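Local coordinates for ESX-5 secretion-associated protein EspG5 (Mycobacterium marinum, PDB 6VJ5) that acts as a specific chaperone for cognate PE/PPE proteins, preventing their dimers from aggregating and supporting their secretion, at residues 145-150 and 284-289. Numbering follows the deposited sequence.
Sequences SDSASI and TVLDTL
Two helices of the EspG fold meet here through I150, in the first turn of helix 147-159, and L286, near the C-terminal end of helix 275-286. Their side chains reach toward each other and touch tip to tip, CD1 of I150 lying 3.7 Å from CD1 of L286. With its CG1 branch beside the backbone N (chi1 -59°) and CD1 extended beyond it (chi2 173°), the isoleucine delivers a single methyl to the leucine. Both also pack on V85 of strand 83-91, and L286 on A227 of strand 221-231, so the pair lies against the large antiparallel sheet, where flexible apolar chains fill a buried place without needing a polar partner. S147 is a looser neighbour, its OG 4.3 Å from L286 CD1; W294 lies against both S147 and L286.

D146 is the N-cap of helix 147-159: S149 N donates to D146 OD1 at 3.0 Å, nearly along the C-O axis of the carboxylate. Aspartate suits this position because its short carboxylate can fold back to accept a first-turn N-H that has no helical carbonyl partner. S149 OG in turn accepts from S145 N at 2.9 Å, tying the preceding loop to the first turn. From L286 to L289 the chain makes a type I turn, and V285 O accepts from T288 N (3.2 Å) and from T288 OG1 (2.6 Å), both on the same face of its carbonyl plane. The threonine hydroxyl is short enough to turn back onto that oxygen.

No hydrogen bond or ion pair links the two segments, and only 95 Å² is buried between them, so they are joined by van der Waals packing.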
loop_
_atom_site.group_PDB
_atom_site.type_symbol
_atom_site.label_atom_id
_atom_site.label_comp_id
_atom_site.label_asym_id
_atom_site.label_seq_id
_atom_site.Cartn_x
_atom_site.Cartn_y
_atom_site.Cartn_z
ATOM N N SER C 145 36.485 -3.149 -6.829
ATOM C CA SER C 145 37.553 -2.190 -7.066
ATOM C C SER C 145 37.360 -1.493 -8.423
ATOM O O SER C 145 37.036 -0.307 -8.457
ATOM C CB SER C 145 38.909 -2.891 -7.001
ATOM O OG SER C 145 38.923 -4.045 -7.826
ATOM N N ASP C 146 37.545 -2.210 -9.517
ATOM C CA ASP C 146 37.435 -1.645 -10.851
ATOM C C ASP C 146 36.394 -2.418 -11.652
ATOM O O ASP C 146 35.742 -3.339 -11.151
ATOM C CB ASP C 146 38.795 -1.662 -11.557
ATOM C CG ASP C 146 39.441 -3.038 -11.551
ATOM O OD1 ASP C 146 38.770 -4.020 -11.169
ATOM O OD2 ASP C 146 40.628 -3.135 -11.926
ATOM N N SER C 147 36.237 -2.030 -12.916
ATOM C CA SER C 147 35.310 -2.736 -13.791
ATOM C C SER C 147 35.606 -4.232 -13.791
ATOM O O SER C 147 34.692 -5.062 -13.838
ATOM C CB SER C 147 35.402 -2.164 -15.204
ATOM O OG SER C 147 35.482 -0.752 -15.159
ATOM N N ALA C 148 36.888 -4.593 -13.702
ATOM C CA ALA C 148 37.270 -6.002 -13.769
ATOM C C ALA C 148 36.692 -6.798 -12.605
ATOM O O ALA C 148 36.216 -7.925 -12.791
ATOM C CB ALA C 148 38.793 -6.132 -13.798
ATOM N N SER C 149 36.733 -6.238 -11.393
ATOM C CA SER C 149 36.167 -6.939 -10.243
ATOM C C SER C 149 34.683 -7.212 -10.449
ATOM O O SER C 149 34.197 -8.308 -10.146
ATOM C CB SER C 149 36.400 -6.130 -8.965
ATOM O OG SER C 149 36.094 -4.760 -9.158
ATOM N N ILE C 150 33.946 -6.229 -10.966
ATOM C CA ILE C 150 32.535 -6.439 -11.273
ATOM C C ILE C 150 32.387 -7.510 -12.347
ATOM O O ILE C 150 31.597 -8.451 -12.208
ATOM C CB ILE C 150 31.883 -5.113 -11.706
ATOM C CG1 ILE C 150 32.015 -4.064 -10.600
ATOM C CG2 ILE C 150 30.414 -5.320 -12.044
ATOM C CD1 ILE C 150 31.550 -2.674 -11.003
ATOM N N THR C 284 31.818 -0.257 -20.126
ATOM C CA THR C 284 31.004 0.568 -21.012
ATOM C C THR C 284 29.650 0.881 -20.397
ATOM O O THR C 284 29.086 1.952 -20.656
ATOM C CB THR C 284 30.821 -0.133 -22.357
ATOM O OG1 THR C 284 32.101 -0.326 -22.975
ATOM C CG2 THR C 284 29.939 0.691 -23.272
ATOM N N VAL C 285 29.115 -0.041 -19.601
ATOM C CA VAL C 285 27.901 0.240 -18.846
ATOM C C VAL C 285 28.155 1.369 -17.859
ATOM O O VAL C 285 27.405 2.351 -17.798
ATOM C CB VAL C 285 27.421 -1.036 -18.130
ATOM C CG1 VAL C 285 26.348 -0.700 -17.112
ATOM C CG2 VAL C 285 26.921 -2.056 -19.144
ATOM N N LEU C 286 29.232 1.250 -17.078
ATOM C CA LEU C 286 29.498 2.222 -16.024
ATOM C C LEU C 286 29.866 3.585 -16.589
ATOM O O LEU C 286 29.585 4.611 -15.959
ATOM C CB LEU C 286 30.614 1.709 -15.115
ATOM C CG LEU C 286 30.298 0.410 -14.374
ATOM C CD1 LEU C 286 31.504 -0.100 -13.602
ATOM C CD2 LEU C 286 29.107 0.610 -13.438
ATOM N N ASP C 287 30.488 3.626 -17.764
ATOM C CA ASP C 287 30.872 4.905 -18.348
ATOM C C ASP C 287 29.718 5.593 -19.063
ATOM O O ASP C 287 29.882 6.736 -19.504
ATOM C CB ASP C 287 32.048 4.713 -19.309
ATOM C CG ASP C 287 33.319 4.294 -18.589
ATOM O OD1 ASP C 287 33.420 4.553 -17.372
ATOM O OD2 ASP C 287 34.216 3.712 -19.235
ATOM N N THR C 288 28.561 4.936 -19.179
ATOM C CA THR C 288 27.364 5.554 -19.733
ATOM C C THR C 288 26.405 6.036 -18.649
ATOM O O THR C 288 25.286 6.452 -18.964
ATOM C CB THR C 288 26.634 4.586 -20.666
ATOM O OG1 THR C 288 26.342 3.364 -19.974
ATOM C CG2 THR C 288 27.475 4.294 -21.899
ATOM N N LEU C 289 26.808 5.967 -17.383
ATOM C CA LEU C 289 26.004 6.530 -16.313
ATOM C C LEU C 289 25.905 8.046 -16.475
ATOM O O LEU C 289 26.830 8.690 -16.986
ATOM C CB LEU C 289 26.608 6.183 -14.957
ATOM C CG LEU C 289 26.380 4.741 -14.510
ATOM C CD1 LEU C 289 27.336 4.367 -13.400
ATOM C CD2 LEU C 289 24.937 4.568 -14.061
#